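Local atomic coordinates of putative fimbrium tip subunit Fim1F (Parabacteroides distasonis, PDB entry 3R4R), a protein that probably forms part of the tip of a fimbrium, a filamentous cell-surface appendage that mediates adhesion and biofilm formation. Residues M16-L21 with V100-N105; G146-T151 with V161-I166; K171-G176 with P226-T231. All coordinates share one frame; numbering follows the deposited sequence.

How the contacts relate
Contacts 1 and 2 lie together, their centres about 7 Å apart. Contact 3 sits on the other side of the chain's centre, with its centre about 28 Å from contact 1 and about 30 Å from contact 2. Contact 1 is fully buried and made of carbon against carbon, between strands that face each other. Contacts 2 and 3 are partly buried, and their strands run side by side. Both use strand 161-179, contact 2 at its start and contact 3 further along. Contact 2 combines a serine hydrogen bond, two bridging waters and a few carbon contacts. In contact 3 direct backbone bonds join the strands, with Ile-172 packed on Phe-229 on one face and more polar side chains on the other.

Contact 1: M16-L21 with V100-N105; sequences MSLVLL and VLVVAN
Leu-20 sets CG anti to its carbonyl carbon (chi1 -45°), which brings both of its methyls to the two branches of Val-102. Val-100 uses the branch that lies opposite its backbone N: CG2 reaches across to Leu-18.

Leu-20 CD2 makes the closest approach, 3.7 Å from Val-102 CG2. The same methyl lies 3.9 Å from Val-102 CG1, so it rests between the two branches of the valine. Leu-20 CD1 adds a looser touch to Val-102 CG1 at 4.1 Å. Leu-18 slides past Val-100 in the opposite direction. Its CD1 lies 3.9 Å from Val-100 CG2. The other methyl of Leu-18, CD2, turns to Val-102 CG2 at 4.3 Å. Leu-18 therefore spans both valines. Met-16, present as selenomethionine, places CE 4.4 Å from Val-100 CG1 at the end of the row.

The two strands are not sheet partners. The axes of 16-21 and 100-104 come no closer than 10.1 Å, with a crossing angle of -49°. They face each other across the interior of a beta fold, with alternate side chains pointing inward. Leu-165 of strand 161-179 packs against both Leu-20 and Val-102. Strand 12-21 is held in its own layer by backbone hydrogen bonds to Leu-83, Leu-85, Val-161 and Val-163.

The segment 16-21 falls within the inferred propeptide. In related FimA/Mfa1 pilins the N-terminal strand is removed during assembly, and the same may apply here. All five touching residues are buried, and every contact joins apolar groups. Across this interface the strand is thus gripped by hydrophobic burial and fit rather than by directional polar bonds.

Contact 2: G146-T151 with V161-I166; sequences GKSETT and VTVSLI. With EDO (1,2-ethanediol), chain I.
Ser-148 makes the one direct hydrogen bond between the segments. Its OG donates to Thr-162 O at 2.9 Å. The bond lies in the carbonyl plane, on a lone pair, with a C=O...OG angle of 131°. OG sits anti to its own carbonyl carbon (chi1 -63°), which aims it at the facing strand. Lys-147 points away and bonds through NZ to an ethanediol, probably from the crystallisation liquor.

Water provides the next links. Water 1 donates to Lys-147 O at 2.8 Å and accepts from Ser-164 N at 3.1 Å. Water 2 accepts from Lys-147 N at 3.0 Å and donates to Ser-164 O at 2.9 Å. The pair stands in for direct backbone bonds where these antiparallel strands are spread apart.

Carbon contacts fill the other positions. Val-163 CG1 lies 3.6 Å from Gly-146 C, and Leu-165 CD2 also packs on this glycine. A beta carbon on Gly-146 would collide with both side chains and with Ser-164 O. At the other end Val-161 CG2 meets Thr-150 CB at 4.0 Å, the two side chains crossing at about a right angle.

The segments belong to a beta hairpin. Strand 144-152 bonds on its other edge to Val-98, Val-100 and Val-102 of strand 96-104, while Val-161 bonds to Ser-17 and Val-19 of strand 12-21.

Contact 3: K171-G176 with P226-T231; sequences KIEYTG and PVTFYT. With SO4 (sulfate ion), chain C; EDO (1,2-ethanediol), chain F.
Ile-172 and Phe-229 form the tight part of the contact. They are an antiparallel hydrogen-bonded pair. Ile-172 N donates to Phe-229 O, and Phe-229 N returns the bond to Ile-172 O, both at 2.9 Å. Phe-229 CG stands between its backbone N and carbonyl carbon (chi1 49°), which folds the ring back over the isoleucine. Ile-172 CB lies over the ring face, 4.2 Å from the centroid, in a CH-pi contact. Ile-172 CG2 touches Phe-229 CZ at 3.7 Å. Ile-172 CD1 goes on to Thr-231 CG2. The Phe-229 side chain also touches Leu-191 and Val-194. With the ring cut back to an alanine here, Ile-172 would probably lose its CH-pi partner and a gap open toward those two residues.

This is one edge of strand 161-179 in the C-terminal domain, which belongs to the transthyretin-like beta-sandwich class. The other edge bonds to strand 266-273. The Ile-172 and Phe-229 face looks inward, toward strand 191-202.

The face with Lys-171, Glu-173, Thr-228 and Tyr-230 is more polar. Lys-171 runs extended beside Tyr-230, its CG 3.8 Å from Tyr-230 CE1. Both reach Glu-41: the lysine by a salt bridge, the tyrosine OH by a hydrogen bond. Glu-173 CG passes Thr-228 OG1 at 3.4 Å, and its carboxylate bonds to Tyr-266.

At the looser end Tyr-174 N still bonds to Val-227 O at 2.9 Å, but Val-227 lies outside the strand and is exposed. Its N donates to sulfate O4 at 2.8 Å, and Thr-228 N adds a weak bond to this ion. On the outer edge Tyr-230 N donates to an ethanediol. Both molecules are probably from the crystallisation liquor.

Contact 1: M16-L21 with V100-N105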
loop_
_atom_site.group_PDB
_atom_site.type_symbol
_atom_site.label_atom_id
_atom_site.label_comp_id
_atom_site.label_asym_id
_atom_site.label_seq_id
_atom_site.Cartn_x
_atom_site.Cartn_y
_atom_site.Cartn_z
HETATM N N MSE A 16 4.070 -16.384 18.983
HETATM C CA MSE A 16 4.967 -15.417 18.352
HETATM C C MSE A 16 4.613 -13.989 18.697
HETATM O O MSE A 16 3.440 -13.612 18.661
HETATM C CB MSE A 16 4.928 -15.570 16.815
HETATM C CG MSE A 16 5.541 -16.883 16.299
HETATM SE SE MSE A 16 5.431 -17.196 14.340
HETATM C CE MSE A 16 6.211 -15.504 13.710
ATOM N N SER A 17 5.647 -13.190 19.009
ATOM C CA SER A 17 5.539 -11.747 19.215
ATOM C C SER A 17 5.816 -11.077 17.873
ATOM O O SER A 17 6.879 -11.303 17.287
ATOM C CB SER A 17 6.474 -11.268 20.321
ATOM O OG SER A 17 6.175 -11.865 21.572
ATOM N N LEU A 18 4.835 -10.316 17.353
ATOM C CA LEU A 18 4.892 -9.693 16.033
ATOM C C LEU A 18 4.907 -8.167 16.124
ATOM O O LEU A 18 4.087 -7.590 16.841
ATOM C CB LEU A 18 3.648 -10.163 15.250
ATOM C CG LEU A 18 3.793 -10.448 13.745
ATOM C CD1 LEU A 18 4.476 -11.789 13.511
ATOM C CD2 LEU A 18 2.432 -10.547 13.087
ATOM N N VAL A 19 5.825 -7.506 15.396
ATOM C CA VAL A 19 5.904 -6.037 15.373
ATOM C C VAL A 19 5.674 -5.558 13.923
ATOM O O VAL A 19 6.460 -5.913 13.047
ATOM C CB VAL A 19 7.234 -5.498 15.961
ATOM C CG1 VAL A 19 7.363 -3.986 15.768
ATOM C CG2 VAL A 19 7.364 -5.854 17.439
ATOM N N LEU A 20 4.589 -4.774 13.681
ATOM C CA LEU A 20 4.237 -4.267 12.351
ATOM C C LEU A 20 4.637 -2.802 12.238
ATOM O O LEU A 20 4.022 -1.947 12.885
ATOM C CB LEU A 20 2.724 -4.433 12.034
ATOM C CG LEU A 20 2.012 -5.760 12.340
ATOM C CD1 LEU A 20 0.531 -5.642 12.065
ATOM C CD2 LEU A 20 2.615 -6.948 11.583
ATOM N N LEU A 21 5.671 -2.510 11.427
ATOM C CA LEU A 21 6.172 -1.153 11.241
ATOM C C LEU A 21 5.662 -0.608 9.923
ATOM O O LEU A 21 5.896 -1.177 8.858
ATOM C CB LEU A 21 7.701 -1.069 11.322
ATOM C CG LEU A 21 8.331 -1.370 12.677
ATOM C CD1 LEU A 21 9.835 -1.413 12.576
ATOM C CD2 LEU A 21 7.932 -0.348 13.720
ATOM N N VAL A 100 6.479 -15.143 7.680
ATOM C CA VAL A 100 5.221 -14.531 8.080
ATOM C C VAL A 100 4.892 -13.383 7.084
ATOM O O VAL A 100 5.722 -12.520 6.833
ATOM C CB VAL A 100 5.254 -14.055 9.571
ATOM C CG1 VAL A 100 6.519 -13.270 9.917
ATOM C CG2 VAL A 100 4.006 -13.262 9.949
ATOM N N LEU A 101 3.687 -13.442 6.489
ATOM C CA LEU A 101 3.106 -12.464 5.548
ATOM C C LEU A 101 1.933 -11.721 6.213
ATOM O O LEU A 101 1.043 -12.356 6.776
ATOM C CB LEU A 101 2.630 -13.148 4.229
ATOM C CG LEU A 101 1.960 -12.220 3.185
ATOM C CD1 LEU A 101 2.985 -11.426 2.423
ATOM C CD2 LEU A 101 1.149 -13.001 2.198
ATOM N N VAL A 102 1.935 -10.387 6.150
ATOM C CA VAL A 102 0.869 -9.589 6.765
ATOM C C VAL A 102 0.146 -8.769 5.673
ATOM O O VAL A 102 0.802 -8.105 4.873
ATOM C CB VAL A 102 1.460 -8.673 7.883
ATOM C CG1 VAL A 102 0.379 -7.819 8.540
ATOM C CG2 VAL A 102 2.217 -9.487 8.937
ATOM N N VAL A 103 -1.184 -8.862 5.611
ATOM C CA VAL A 103 -2.000 -8.044 4.705
ATOM C C VAL A 103 -2.880 -7.174 5.605
ATOM O O VAL A 103 -3.731 -7.706 6.318
ATOM C CB VAL A 103 -2.816 -8.801 3.629
ATOM C CG1 VAL A 103 -3.577 -7.814 2.724
ATOM C CG2 VAL A 103 -1.925 -9.713 2.798
ATOM N N ALA A 104 -2.632 -5.855 5.629
ATOM C CA ALA A 104 -3.373 -4.946 6.498
ATOM C C ALA A 104 -4.495 -4.222 5.749
ATOM O O ALA A 104 -4.316 -3.842 4.600
ATOM C CB ALA A 104 -2.424 -3.928 7.107
ATOM N N ASN A 105 -5.649 -4.045 6.436
ATOM C CA ASN A 105 -6.875 -3.295 6.079
ATOM C C ASN A 105 -7.603 -3.848 4.858
ATOM O O ASN A 105 -8.306 -3.086 4.182
ATOM C CB ASN A 105 -6.554 -1.815 5.816
ATOM C CG ASN A 105 -6.073 -1.063 7.023
ATOM O OD1 ASN A 105 -6.468 -1.315 8.163
ATOM N ND2 ASN A 105 -5.334 -0.038 6.783
#

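Contact 2: G146-T151 with V161-I166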
loop_
_atom_site.group_PDB
_atom_site.type_symbol
_atom_site.label_atom_id
_atom_site.label_comp_id
_atom_site.label_asym_id
_atom_site.label_seq_id
_atom_site.Cartn_x
_atom_site.Cartn_y
_atom_site.Cartn_z
ATOM N N GLY A 146 3.479 -6.825 3.969
ATOM C CA GLY A 146 4.857 -7.083 4.370
ATOM C C GLY A 146 5.153 -8.556 4.547
ATOM O O GLY A 146 4.238 -9.338 4.778
ATOM N N LYS A 147 6.440 -8.945 4.454
ATOM C CA LYS A 147 6.873 -10.342 4.642
ATOM C C LYS A 147 8.236 -10.407 5.367
ATOM O O LYS A 147 9.148 -9.642 5.044
ATOM C CB LYS A 147 6.956 -11.097 3.300
ATOM C CG LYS A 147 6.983 -12.622 3.449
ATOM C CD LYS A 147 7.039 -13.394 2.111
ATOM C CE LYS A 147 8.388 -13.466 1.410
ATOM N NZ LYS A 147 8.944 -12.138 1.020
ATOM N N SER A 148 8.366 -11.332 6.343
ATOM C CA SER A 148 9.611 -11.536 7.093
ATOM C C SER A 148 9.870 -13.025 7.350
ATOM O O SER A 148 8.938 -13.794 7.569
ATOM C CB SER A 148 9.589 -10.783 8.419
ATOM O OG SER A 148 9.495 -9.383 8.212
ATOM N N GLU A 149 11.148 -13.414 7.331
ATOM C CA GLU A 149 11.606 -14.780 7.569
ATOM C C GLU A 149 12.205 -14.882 8.973
ATOM O O GLU A 149 12.947 -13.986 9.392
ATOM C CB GLU A 149 12.622 -15.208 6.494
ATOM C CG GLU A 149 12.015 -15.577 5.141
ATOM C CD GLU A 149 11.259 -14.549 4.312
ATOM O OE1 GLU A 149 11.542 -13.334 4.432
ATOM O OE2 GLU A 149 10.439 -14.977 3.467
ATOM N N THR A 150 11.846 -15.953 9.717
ATOM C CA THR A 150 12.342 -16.185 11.085
ATOM C C THR A 150 12.437 -17.706 11.376
ATOM O O THR A 150 12.042 -18.532 10.550
ATOM C CB THR A 150 11.443 -15.469 12.134
ATOM O OG1 THR A 150 12.017 -15.632 13.434
ATOM C CG2 THR A 150 9.985 -15.952 12.127
ATOM N N THR A 151 13.001 -18.060 12.544
ATOM C CA THR A 151 13.154 -19.440 12.994
ATOM C C THR A 151 12.499 -19.589 14.373
ATOM O O THR A 151 12.795 -18.818 15.284
ATOM C CB THR A 151 14.636 -19.869 13.013
ATOM O OG1 THR A 151 15.373 -18.926 13.786
ATOM C CG2 THR A 151 15.254 -19.945 11.621
ATOM N N VAL A 161 9.708 -10.627 16.274
ATOM C CA VAL A 161 9.930 -10.650 14.830
ATOM C C VAL A 161 9.163 -9.476 14.230
ATOM O O VAL A 161 7.938 -9.374 14.363
ATOM C CB VAL A 161 9.587 -11.994 14.138
ATOM C CG1 VAL A 161 8.232 -12.553 14.578
ATOM C CG2 VAL A 161 9.687 -11.877 12.616
ATOM N N THR A 162 9.919 -8.560 13.620
ATOM C CA THR A 162 9.412 -7.341 13.014
ATOM C C THR A 162 9.073 -7.585 11.538
ATOM O O THR A 162 9.839 -8.235 10.826
ATOM C CB THR A 162 10.450 -6.205 13.169
ATOM O OG1 THR A 162 11.673 -6.632 12.574
ATOM C CG2 THR A 162 10.711 -5.831 14.631
ATOM N N VAL A 163 7.913 -7.068 11.102
ATOM C CA VAL A 163 7.437 -7.081 9.714
ATOM C C VAL A 163 7.321 -5.623 9.231
ATOM O O VAL A 163 6.509 -4.857 9.775
ATOM C CB VAL A 163 6.109 -7.856 9.497
ATOM C CG1 VAL A 163 5.636 -7.720 8.053
ATOM C CG2 VAL A 163 6.249 -9.333 9.890
ATOM N N SER A 164 8.127 -5.249 8.223
ATOM C CA SER A 164 8.062 -3.910 7.647
ATOM C C SER A 164 7.016 -3.892 6.550
ATOM O O SER A 164 7.156 -4.582 5.549
ATOM C CB SER A 164 9.422 -3.457 7.129
ATOM O OG SER A 164 10.327 -3.357 8.215
ATOM N N LEU A 165 5.944 -3.135 6.775
ATOM C CA LEU A 165 4.816 -3.020 5.850
ATOM C C LEU A 165 4.974 -1.855 4.903
ATOM O O LEU A 165 5.386 -0.765 5.314
ATOM C CB LEU A 165 3.489 -2.848 6.612
ATOM C CG LEU A 165 3.100 -3.932 7.603
ATOM C CD1 LEU A 165 1.928 -3.487 8.413
ATOM C CD2 LEU A 165 2.806 -5.248 6.931
ATOM N N ILE A 166 4.646 -2.077 3.638
ATOM C CA ILE A 166 4.653 -0.999 2.646
ATOM C C ILE A 166 3.218 -0.682 2.301
ATOM O O ILE A 166 2.350 -1.547 2.385
ATOM C CB ILE A 166 5.488 -1.272 1.349
ATOM C CG1 ILE A 166 4.858 -2.420 0.478
ATOM C CG2 ILE A 166 6.962 -1.493 1.666
ATOM C CD1 ILE A 166 5.203 -2.390 -0.985
HETATM C C1 EDO I . 9.685 -12.506 -2.357
HETATM O O1 EDO I . 8.455 -12.144 -1.724
HETATM C C2 EDO I . 10.004 -13.970 -2.063
HETATM O O2 EDO I . 11.248 -14.317 -2.688
HETATM O O HOH W 1 9.556 -7.252 6.412
HETATM O O HOH W 2 8.105 -6.607 3.767
#

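Contact 3: K171-G176 with P226-T231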
loop_
_atom_site.group_PDB
_atom_site.type_symbol
_atom_site.label_atom_id
_atom_site.label_comp_id
_atom_site.label_asym_id
_atom_site.label_seq_id
_atom_site.Cartn_x
_atom_site.Cartn_y
_atom_site.Cartn_z
ATOM N N LYS A 171 0.340 7.612 -3.339
ATOM C CA LYS A 171 -0.342 8.822 -2.896
ATOM C C LYS A 171 -0.028 9.952 -3.886
ATOM O O LYS A 171 1.138 10.205 -4.197
ATOM C CB LYS A 171 0.077 9.173 -1.451
ATOM C CG LYS A 171 -0.547 10.463 -0.870
ATOM C CD LYS A 171 0.030 10.765 0.523
ATOM C CE LYS A 171 -0.482 12.051 1.110
ATOM N NZ LYS A 171 0.080 12.288 2.468
ATOM N N ILE A 172 -1.073 10.595 -4.414
ATOM C CA ILE A 172 -0.901 11.669 -5.423
ATOM C C ILE A 172 -1.596 12.951 -4.946
ATOM O O ILE A 172 -2.797 12.934 -4.672
ATOM C CB ILE A 172 -1.437 11.251 -6.842
ATOM C CG1 ILE A 172 -0.900 9.871 -7.312
ATOM C CG2 ILE A 172 -1.170 12.357 -7.892
ATOM C CD1 ILE A 172 -1.581 9.381 -8.630
ATOM N N GLU A 173 -0.834 14.060 -4.848
ATOM C CA GLU A 173 -1.371 15.367 -4.478
ATOM C C GLU A 173 -1.253 16.363 -5.655
ATOM O O GLU A 173 -0.147 16.663 -6.082
ATOM C CB GLU A 173 -0.651 15.926 -3.232
ATOM C CG GLU A 173 -1.221 17.272 -2.765
ATOM C CD GLU A 173 -0.554 17.994 -1.606
ATOM O OE1 GLU A 173 0.573 17.610 -1.218
ATOM O OE2 GLU A 173 -1.146 18.984 -1.114
ATOM N N TYR A 174 -2.376 16.856 -6.185
ATOM C CA TYR A 174 -2.355 17.920 -7.201
ATOM C C TYR A 174 -2.251 19.243 -6.448
ATOM O O TYR A 174 -3.116 19.531 -5.621
ATOM C CB TYR A 174 -3.571 17.861 -8.150
ATOM C CG TYR A 174 -3.786 19.126 -8.961
ATOM C CD1 TYR A 174 -2.976 19.423 -10.053
ATOM C CD2 TYR A 174 -4.834 19.991 -8.674
ATOM C CE1 TYR A 174 -3.187 20.569 -10.821
ATOM C CE2 TYR A 174 -5.052 21.143 -9.430
ATOM C CZ TYR A 174 -4.229 21.426 -10.507
ATOM O OH TYR A 174 -4.435 22.566 -11.245
ATOM N N THR A 175 -1.166 20.008 -6.674
ATOM C CA THR A 175 -0.903 21.227 -5.902
ATOM C C THR A 175 -1.195 22.525 -6.704
ATOM O O THR A 175 -0.930 23.609 -6.186
ATOM C CB THR A 175 0.554 21.245 -5.412
ATOM O OG1 THR A 175 1.454 21.135 -6.524
ATOM C CG2 THR A 175 0.832 20.145 -4.397
ATOM N N GLY A 176 -1.822 22.420 -7.879
ATOM C CA GLY A 176 -2.222 23.588 -8.655
ATOM C C GLY A 176 -1.345 23.932 -9.828
ATOM O O GLY A 176 -0.485 23.140 -10.226
ATOM N N PRO A 226 -11.363 15.381 -4.611
ATOM C CA PRO A 226 -10.233 15.711 -3.715
ATOM C C PRO A 226 -8.941 16.009 -4.472
ATOM O O PRO A 226 -8.726 15.548 -5.592
ATOM C CB PRO A 226 -10.069 14.449 -2.860
ATOM C CG PRO A 226 -10.612 13.352 -3.701
ATOM C CD PRO A 226 -11.705 13.942 -4.540
ATOM N N VAL A 227 -8.079 16.797 -3.818
ATOM C CA VAL A 227 -6.780 17.292 -4.287
ATOM C C VAL A 227 -5.712 16.207 -3.968
ATOM O O VAL A 227 -4.769 16.072 -4.733
ATOM C CB VAL A 227 -6.549 18.675 -3.603
ATOM C CG1 VAL A 227 -5.093 19.001 -3.323
ATOM C CG2 VAL A 227 -7.212 19.768 -4.407
ATOM N N THR A 228 -5.898 15.417 -2.909
ATOM C CA THR A 228 -5.042 14.277 -2.574
ATOM C C THR A 228 -5.877 13.004 -2.835
ATOM O O THR A 228 -6.969 12.842 -2.291
ATOM C CB THR A 228 -4.462 14.350 -1.133
ATOM O OG1 THR A 228 -3.576 15.479 -1.012
ATOM C CG2 THR A 228 -3.707 13.047 -0.730
ATOM N N PHE A 229 -5.369 12.118 -3.683
ATOM C CA PHE A 229 -6.083 10.896 -4.040
ATOM C C PHE A 229 -5.064 9.728 -4.186
ATOM O O PHE A 229 -3.842 9.964 -4.145
ATOM C CB PHE A 229 -6.918 11.118 -5.327
ATOM C CG PHE A 229 -6.168 11.751 -6.462
ATOM C CD1 PHE A 229 -6.082 13.138 -6.569
ATOM C CD2 PHE A 229 -5.596 10.969 -7.454
ATOM C CE1 PHE A 229 -5.369 13.731 -7.618
ATOM C CE2 PHE A 229 -4.900 11.558 -8.514
ATOM C CZ PHE A 229 -4.768 12.939 -8.573
ATOM N N TYR A 230 -5.582 8.474 -4.287
ATOM C CA TYR A 230 -4.789 7.245 -4.319
ATOM C C TYR A 230 -5.146 6.328 -5.476
ATOM O O TYR A 230 -6.237 6.413 -6.030
ATOM C CB TYR A 230 -4.990 6.438 -3.019
ATOM C CG TYR A 230 -4.893 7.236 -1.743
ATOM C CD1 TYR A 230 -3.656 7.559 -1.189
ATOM C CD2 TYR A 230 -6.038 7.697 -1.098
ATOM C CE1 TYR A 230 -3.559 8.369 -0.058
ATOM C CE2 TYR A 230 -5.953 8.520 0.028
ATOM C CZ TYR A 230 -4.711 8.842 0.551
ATOM O OH TYR A 230 -4.622 9.565 1.705
ATOM N N THR A 231 -4.230 5.403 -5.789
ATOM C CA THR A 231 -4.366 4.380 -6.824
ATOM C C THR A 231 -3.387 3.226 -6.567
ATOM O O THR A 231 -2.299 3.436 -6.009
ATOM C CB THR A 231 -4.145 4.972 -8.238
ATOM O OG1 THR A 231 -4.262 3.931 -9.204
ATOM C CG2 THR A 231 -2.780 5.643 -8.405
HETATM S S SO4 C . -8.474 17.287 -0.262
HETATM O O1 SO4 C . -9.086 15.967 -0.042
HETATM O O2 SO4 C . -8.730 18.149 0.911
HETATM O O3 SO4 C . -7.008 17.115 -0.427
HETATM O O4 SO4 C . -9.058 17.918 -1.432
HETATM C C1 EDO F . -9.572 7.720 -5.328
HETATM O O1 EDO F . -10.520 6.715 -4.930
HETATM C C2 EDO F . -9.419 8.766 -4.227
HETATM O O2 EDO F . -8.415 8.404 -3.276
#